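Local structure of putative aspartate aminotransferase (Thermus thermophilus, 1IUG) at residues L54-S59 against A216-A221; S163-E168 against A241-V246. The protein probably catalyses pyridoxal-phosphate-dependent transfer of amino groups between amino acids and 2-oxo acids. All coordinates share one frame; numbering follows the deposited sequence.

In the fold
Contact 1 joins leucines of strand 52-57 to helix 215-222 and includes a buried glutamate, whereas contact 2 is wholly aliphatic; their centres are 20 Å apart and their nearest atoms about 8 Å apart. Helix 30-47 is a neighbour of both: Ile55 of strand 52-57 and Leu243 of contact 2 each touch its Leu43. Helices 215-222 and 233-246 follow each other in the chain; the first flanks the edge strand 52-57, and the second sets Leu243 against helix 30-47 and Leu165. Just past strand 52-57, Ser59 OG hydrogen-bonds to OP2 of the pyridoxal phosphate on Lys185. Leu165 of contact 2 packs on Leu187, just after that lysine in the chain.

Contact 1 (L54-S59 against A216-A221); sequences LILTGS and ARELKA
The carboxylate of Glu218 has the methyl group Leu56 CD2 over one face, 4.4 Å from Glu218 CD, while OE1 accepts hydrogen bonds from Gln222 NE2 and Ala228 N. Nearer the helix, Leu56 CD2 also lies 4.2 Å from Glu218 CG. Leu54 makes the larger contact: its CD2 sits 3.8 Å from Leu219 CA and meets the methyl Leu219 CD2, the two side chains crossing at about a right angle. Leu54 CG lies beside its own backbone N (chi1 -63°), which carries the forked end out to the helix. Strand 52-57 is an outermost strand of the seven-stranded sheet found in fold-type I aminotransferases; it pairs with strand 193-198, and helix 215-222 passes its side 9.0 Å away, measured between the axes of the segments, at 116°. No hydrogen bond joins the two segments directly. Gln222 instead bridges them, its NE2 bonding to Ile55 O as well as to Glu218 OE1. On this buried acid the methyl cover would disfavour charge, while the two N-H donors on OE1 would offset it and probably favour the ionised form.

Contact 2 (S163-E168 against A241-V246); sequences SLLVGE and AVLEEV
Leu165 lays its two methyl groups against Leu243 CD2, which is 4.1 Å from Leu165 CD1 and about as far from the second methyl. The same fork meets Val246 end-on: Leu165 CD2 is 4.1 Å from Val246 CG1, with Leu165 CG barely farther behind it. One loop leucine thus faces two residues a single turn apart on helix 233-246, running obliquely over the first and tip to tip with the second; all three are buried, and only aliphatic groups meet. The backbones stay well separated, with Leu165 CA and Val246 CA 8.5 Å apart, so the side chains span the gap.

Leu165 is presented by a type II beta turn over Ser163-Val166, in the connection between strands 155-159 and 178-182 of the large sheet. Leu164 takes the extended first corner and Leu165 the second, in the left-handed region (phi 69°). Ser163 O closes the turn by accepting from Val166 N at 3.1 Å, and it takes a further bond from Gly167 N. Leu165 CG stands about halfway between two staggered positions, roughly eclipsing the hydrogen on CA (chi1 -122°), and from there both methyls of the fork come up against the helix.

On the helix, Val246 N bonds to Val242 O at 2.9 Å, holding the last turn from which Val246 projects. Leu243 reaches Leu165 with one methyl and packs also on Leu42 and Leu43 of helix 30-47. Leu250 and His253 of helix 250-270 border the patch further on, touching Leu165 and Val246 respectively; His253 NE2 in addition makes a weak hydrogen bond to Leu165 O.

Contact 1 (L54-S59 against A216-A221)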
ATOM      1  N   LEU A  54     -11.090  -7.961   4.638  1.00 23.07           N
ATOM      2  CA  LEU A  54     -10.836  -6.587   4.222  1.00 22.87           C
ATOM      3  C   LEU A  54      -9.561  -6.496   3.383  1.00 23.56           C
ATOM      4  O   LEU A  54      -8.548  -7.123   3.704  1.00 23.07           O
ATOM      5  CB  LEU A  54     -10.734  -5.678   5.448  1.00 21.22           C
ATOM      6  CG  LEU A  54     -12.012  -5.578   6.291  1.00 22.47           C
ATOM      7  CD1 LEU A  54     -11.757  -4.764   7.544  1.00 23.06           C
ATOM      8  CD2 LEU A  54     -13.133  -4.967   5.464  1.00 20.58           C
ATOM      9  N   ILE A  55      -9.643  -5.750   2.284  1.00 21.96           N
ATOM     10  CA  ILE A  55      -8.515  -5.546   1.385  1.00 21.90           C
ATOM     11  C   ILE A  55      -7.851  -4.209   1.710  1.00 23.82           C
ATOM     12  O   ILE A  55      -8.486  -3.153   1.630  1.00 23.95           O
ATOM     13  CB  ILE A  55      -8.968  -5.526  -0.084  1.00 21.99           C
ATOM     14  CG1 ILE A  55      -9.673  -6.841  -0.432  1.00 19.78           C
ATOM     15  CG2 ILE A  55      -7.776  -5.267  -1.005  1.00 16.43           C
ATOM     16  CD1 ILE A  55     -10.142  -6.922  -1.864  1.00 19.59           C
ATOM     17  N   LEU A  56      -6.578  -4.264   2.089  1.00 23.73           N
ATOM     18  CA  LEU A  56      -5.822  -3.062   2.438  1.00 23.17           C
ATOM     19  C   LEU A  56      -4.703  -2.826   1.438  1.00 22.76           C
ATOM     20  O   LEU A  56      -4.061  -3.770   0.973  1.00 22.91           O
ATOM     21  CB  LEU A  56      -5.217  -3.199   3.836  1.00 22.63           C
ATOM     22  CG  LEU A  56      -6.149  -3.560   5.000  1.00 25.13           C
ATOM     23  CD1 LEU A  56      -5.335  -3.618   6.276  1.00 26.09           C
ATOM     24  CD2 LEU A  56      -7.278  -2.554   5.137  1.00 22.37           C
ATOM     25  N   THR A  57      -4.476  -1.564   1.104  1.00 22.96           N
ATOM     26  CA  THR A  57      -3.422  -1.214   0.169  1.00 22.15           C
ATOM     27  C   THR A  57      -2.140  -0.996   0.965  1.00 22.96           C
ATOM     28  O   THR A  57      -1.990  -0.002   1.676  1.00 23.41           O
ATOM     29  CB  THR A  57      -3.810   0.025  -0.666  1.00 23.03           C
ATOM     30  OG1 THR A  57      -4.961  -0.296  -1.458  1.00 22.04           O
ATOM     31  CG2 THR A  57      -2.671   0.438  -1.596  1.00 19.06           C
ATOM     32  N   GLY A  58      -1.257  -1.982   0.886  1.00 23.57           N
ATOM     33  CA  GLY A  58       0.009  -1.948   1.600  1.00 24.53           C
ATOM     34  C   GLY A  58       0.558  -3.363   1.667  1.00 24.47           C
ATOM     35  O   GLY A  58      -0.055  -4.282   1.127  1.00 25.41           O
ATOM     36  N   SER A  59       1.700  -3.557   2.323  1.00 24.42           N
ATOM     37  CA  SER A  59       2.283  -4.891   2.417  1.00 23.84           C
ATOM     38  C   SER A  59       1.622  -5.737   3.506  1.00 24.96           C
ATOM     39  O   SER A  59       0.735  -5.267   4.224  1.00 23.00           O
ATOM     40  CB  SER A  59       3.797  -4.818   2.646  1.00 23.93           C
ATOM     41  OG  SER A  59       4.100  -4.371   3.956  1.00 22.52           O
ATOM     42  N   ALA A 216     -12.960  -0.260  11.168  1.00 30.31           N
ATOM     43  CA  ALA A 216     -14.381   0.075  11.249  1.00 29.58           C
ATOM     44  C   ALA A 216     -14.854   0.808  10.000  1.00 29.16           C
ATOM     45  O   ALA A 216     -15.885   0.439   9.429  1.00 28.01           O
ATOM     46  CB  ALA A 216     -14.681   0.901  12.489  1.00 31.59           C
ATOM     47  N   ARG A 217     -14.155   1.856   9.563  1.00 31.28           N
ATOM     48  CA  ARG A 217     -14.666   2.469   8.348  1.00 33.79           C
ATOM     49  C   ARG A 217     -14.297   1.817   7.025  1.00 31.53           C
ATOM     50  O   ARG A 217     -14.925   2.082   6.006  1.00 32.92           O
ATOM     51  CB  ARG A 217     -14.782   4.011   8.358  1.00 38.77           C
ATOM     52  CG  ARG A 217     -14.000   4.901   7.370  1.00 38.93           C
ATOM     53  CD  ARG A 217     -12.506   4.892   7.465  1.00 39.75           C
ATOM     54  NE  ARG A 217     -12.132   6.246   7.896  1.00 37.80           N
ATOM     55  CZ  ARG A 217     -11.234   6.536   8.834  1.00 37.95           C
ATOM     56  NH1 ARG A 217     -10.563   5.577   9.453  1.00 39.75           N
ATOM     57  NH2 ARG A 217     -11.088   7.787   9.240  1.00 39.52           N
ATOM     58  N   GLU A 218     -13.357   0.877   7.072  1.00 30.41           N
ATOM     59  CA  GLU A 218     -13.005   0.113   5.881  1.00 30.63           C
ATOM     60  C   GLU A 218     -14.143  -0.902   5.730  1.00 29.20           C
ATOM     61  O   GLU A 218     -14.669  -1.089   4.640  1.00 29.27           O
ATOM     62  CB  GLU A 218     -11.671  -0.628   6.042  1.00 28.14           C
ATOM     63  CG  GLU A 218     -10.430   0.203   5.746  1.00 27.64           C
ATOM     64  CD  GLU A 218     -10.240   0.541   4.267  1.00 28.43           C
ATOM     65  OE1 GLU A 218     -11.144   0.287   3.436  1.00 26.12           O
ATOM     66  OE2 GLU A 218      -9.163   1.080   3.932  1.00 31.10           O
ATOM     67  N   LEU A 219     -14.548  -1.510   6.850  1.00 29.97           N
ATOM     68  CA  LEU A 219     -15.637  -2.499   6.865  1.00 31.25           C
ATOM     69  C   LEU A 219     -16.909  -1.850   6.339  1.00 30.73           C
ATOM     70  O   LEU A 219     -17.573  -2.388   5.456  1.00 30.73           O
ATOM     71  CB  LEU A 219     -15.863  -3.021   8.289  1.00 31.14           C
ATOM     72  CG  LEU A 219     -16.701  -4.284   8.548  1.00 33.33           C
ATOM     73  CD1 LEU A 219     -18.182  -4.009   8.397  1.00 35.88           C
ATOM     74  CD2 LEU A 219     -16.257  -5.417   7.639  1.00 30.72           C
ATOM     75  N   LYS A 220     -17.212  -0.675   6.876  1.00 30.60           N
ATOM     76  CA  LYS A 220     -18.377   0.120   6.494  1.00 33.02           C
ATOM     77  C   LYS A 220     -18.383   0.312   4.971  1.00 32.13           C
ATOM     78  O   LYS A 220     -19.394   0.064   4.310  1.00 31.64           O
ATOM     79  CB  LYS A 220     -18.286   1.471   7.228  1.00 37.30           C
ATOM     80  CG  LYS A 220     -19.488   2.428   7.212  1.00 41.55           C
ATOM     81  CD  LYS A 220     -19.906   2.896   5.823  1.00 47.38           C
ATOM     82  CE  LYS A 220     -21.091   3.872   5.872  1.00 51.00           C
ATOM     83  NZ  LYS A 220     -21.577   4.170   7.255  1.00 52.99           N
ATOM     84  N   ALA A 221     -17.237   0.712   4.422  1.00 29.93           N
ATOM     85  CA  ALA A 221     -17.095   0.946   2.987  1.00 27.91           C
ATOM     86  C   ALA A 221     -16.980  -0.315   2.124  1.00 27.36           C
ATOM     87  O   ALA A 221     -17.614  -0.406   1.071  1.00 24.70           O
ATOM     88  CB  ALA A 221     -15.900   1.858   2.725  1.00 27.75           C
TER

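Contact 2 (S163-E168 against A241-V246)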
ATOM      1  N   SER A 163       0.651 -19.281   4.223  1.00 22.78           N
ATOM      2  CA  SER A 163      -0.139 -20.500   4.368  1.00 23.46           C
ATOM      3  C   SER A 163      -1.380 -20.404   3.469  1.00 24.01           C
ATOM      4  O   SER A 163      -1.860 -21.419   2.959  1.00 25.55           O
ATOM      5  CB  SER A 163      -0.525 -20.767   5.826  1.00 22.90           C
ATOM      6  OG  SER A 163      -1.316 -19.729   6.374  1.00 25.37           O
ATOM      7  N   LEU A 164      -1.859 -19.182   3.234  1.00 22.01           N
ATOM      8  CA  LEU A 164      -3.026 -18.969   2.378  1.00 23.35           C
ATOM      9  C   LEU A 164      -2.710 -19.397   0.945  1.00 23.20           C
ATOM     10  O   LEU A 164      -1.786 -18.869   0.331  1.00 22.03           O
ATOM     11  CB  LEU A 164      -3.453 -17.497   2.384  1.00 21.53           C
ATOM     12  CG  LEU A 164      -4.710 -17.167   1.563  1.00 22.49           C
ATOM     13  CD1 LEU A 164      -5.936 -17.779   2.220  1.00 21.72           C
ATOM     14  CD2 LEU A 164      -4.880 -15.668   1.425  1.00 21.39           C
ATOM     15  N   LEU A 165      -3.480 -20.360   0.434  1.00 23.79           N
ATOM     16  CA  LEU A 165      -3.321 -20.898  -0.925  1.00 25.51           C
ATOM     17  C   LEU A 165      -2.040 -21.718  -1.114  1.00 26.82           C
ATOM     18  O   LEU A 165      -1.640 -22.030  -2.238  1.00 27.18           O
ATOM     19  CB  LEU A 165      -3.388 -19.781  -1.973  1.00 26.66           C
ATOM     20  CG  LEU A 165      -4.475 -19.951  -3.037  1.00 28.14           C
ATOM     21  CD1 LEU A 165      -5.841 -19.808  -2.399  1.00 28.14           C
ATOM     22  CD2 LEU A 165      -4.295 -18.926  -4.143  1.00 28.93           C
ATOM     23  N   VAL A 166      -1.407 -22.065  -0.002  1.00 26.06           N
ATOM     24  CA  VAL A 166      -0.186 -22.857  -0.020  1.00 27.42           C
ATOM     25  C   VAL A 166      -0.493 -24.154   0.723  1.00 27.42           C
ATOM     26  O   VAL A 166      -0.137 -25.237   0.272  1.00 29.53           O
ATOM     27  CB  VAL A 166       0.972 -22.098   0.670  1.00 26.31           C
ATOM     28  CG1 VAL A 166       2.220 -22.948   0.702  1.00 27.66           C
ATOM     29  CG2 VAL A 166       1.249 -20.803  -0.065  1.00 25.30           C
ATOM     30  N   GLY A 167      -1.199 -24.016   1.840  1.00 28.04           N
ATOM     31  CA  GLY A 167      -1.596 -25.149   2.653  1.00 29.31           C
ATOM     32  C   GLY A 167      -3.031 -24.950   3.110  1.00 30.15           C
ATOM     33  O   GLY A 167      -3.663 -23.944   2.774  1.00 28.21           O
ATOM     34  N   GLU A 168      -3.556 -25.914   3.859  1.00 31.80           N
ATOM     35  CA  GLU A 168      -4.921 -25.841   4.369  1.00 34.10           C
ATOM     36  C   GLU A 168      -5.054 -24.760   5.429  1.00 34.11           C
ATOM     37  O   GLU A 168      -4.228 -24.669   6.342  1.00 34.29           O
ATOM     38  CB  GLU A 168      -5.342 -27.184   4.973  1.00 39.05           C
ATOM     39  CG  GLU A 168      -5.638 -28.277   3.953  1.00 47.89           C
ATOM     40  CD  GLU A 168      -6.929 -28.040   3.177  1.00 52.82           C
ATOM     41  OE1 GLU A 168      -7.092 -28.659   2.103  1.00 56.21           O
ATOM     42  OE2 GLU A 168      -7.787 -27.252   3.641  1.00 55.75           O
ATOM     43  N   ALA A 241      -8.772 -12.522 -10.492  1.00 27.91           N
ATOM     44  CA  ALA A 241      -8.493 -13.408 -11.626  1.00 29.29           C
ATOM     45  C   ALA A 241      -7.818 -14.719 -11.211  1.00 29.65           C
ATOM     46  O   ALA A 241      -8.180 -15.789 -11.702  1.00 31.56           O
ATOM     47  CB  ALA A 241      -7.633 -12.683 -12.657  1.00 28.65           C
ATOM     48  N   VAL A 242      -6.831 -14.635 -10.320  1.00 29.02           N
ATOM     49  CA  VAL A 242      -6.128 -15.827  -9.850  1.00 28.15           C
ATOM     50  C   VAL A 242      -7.037 -16.711  -8.997  1.00 27.54           C
ATOM     51  O   VAL A 242      -7.089 -17.927  -9.195  1.00 26.20           O
ATOM     52  CB  VAL A 242      -4.847 -15.462  -9.050  1.00 28.73           C
ATOM     53  CG1 VAL A 242      -4.295 -16.683  -8.333  1.00 29.93           C
ATOM     54  CG2 VAL A 242      -3.789 -14.910  -9.991  1.00 29.49           C
ATOM     55  N   LEU A 243      -7.751 -16.102  -8.055  1.00 26.73           N
ATOM     56  CA  LEU A 243      -8.651 -16.856  -7.187  1.00 30.13           C
ATOM     57  C   LEU A 243      -9.750 -17.559  -7.975  1.00 32.14           C
ATOM     58  O   LEU A 243     -10.149 -18.667  -7.624  1.00 32.40           O
ATOM     59  CB  LEU A 243      -9.258 -15.960  -6.106  1.00 28.35           C
ATOM     60  CG  LEU A 243      -8.300 -15.543  -4.985  1.00 30.47           C
ATOM     61  CD1 LEU A 243      -8.982 -14.552  -4.059  1.00 26.82           C
ATOM     62  CD2 LEU A 243      -7.828 -16.772  -4.214  1.00 29.55           C
ATOM     63  N   GLU A 244     -10.227 -16.924  -9.042  1.00 34.68           N
ATOM     64  CA  GLU A 244     -11.267 -17.517  -9.881  1.00 38.92           C
ATOM     65  C   GLU A 244     -10.806 -18.817 -10.529  1.00 38.08           C
ATOM     66  O   GLU A 244     -11.601 -19.733 -10.717  1.00 37.70           O
ATOM     67  CB  GLU A 244     -11.721 -16.540 -10.969  1.00 41.51           C
ATOM     68  CG  GLU A 244     -12.811 -15.584 -10.524  1.00 49.25           C
ATOM     69  CD  GLU A 244     -13.192 -14.588 -11.603  1.00 53.67           C
ATOM     70  OE1 GLU A 244     -13.151 -13.369 -11.324  1.00 55.87           O
ATOM     71  OE2 GLU A 244     -13.537 -15.022 -12.724  1.00 55.95           O
ATOM     72  N   GLU A 245      -9.520 -18.894 -10.861  1.00 38.99           N
ATOM     73  CA  GLU A 245      -8.965 -20.085 -11.490  1.00 39.09           C
ATOM     74  C   GLU A 245      -8.523 -21.160 -10.494  1.00 37.45           C
ATOM     75  O   GLU A 245      -8.737 -22.350 -10.725  1.00 36.60           O
ATOM     76  CB  GLU A 245      -7.786 -19.715 -12.393  1.00 42.77           C
ATOM     77  CG  GLU A 245      -7.277 -20.896 -13.217  1.00 49.89           C
ATOM     78  CD  GLU A 245      -6.014 -20.586 -13.994  1.00 54.24           C
ATOM     79  OE1 GLU A 245      -4.945 -21.118 -13.619  1.00 56.29           O
ATOM     80  OE2 GLU A 245      -6.091 -19.825 -14.984  1.00 56.48           O
ATOM     81  N   VAL A 246      -7.925 -20.738  -9.384  1.00 34.89           N
ATOM     82  CA  VAL A 246      -7.423 -21.673  -8.380  1.00 33.52           C
ATOM     83  C   VAL A 246      -8.456 -22.292  -7.440  1.00 33.20           C
ATOM     84  O   VAL A 246      -8.410 -23.493  -7.182  1.00 31.49           O
ATOM     85  CB  VAL A 246      -6.284 -21.031  -7.542  1.00 33.46           C
ATOM     86  CG1 VAL A 246      -5.878 -21.948  -6.394  1.00 31.34           C
ATOM     87  CG2 VAL A 246      -5.081 -20.755  -8.428  1.00 32.10           C
TER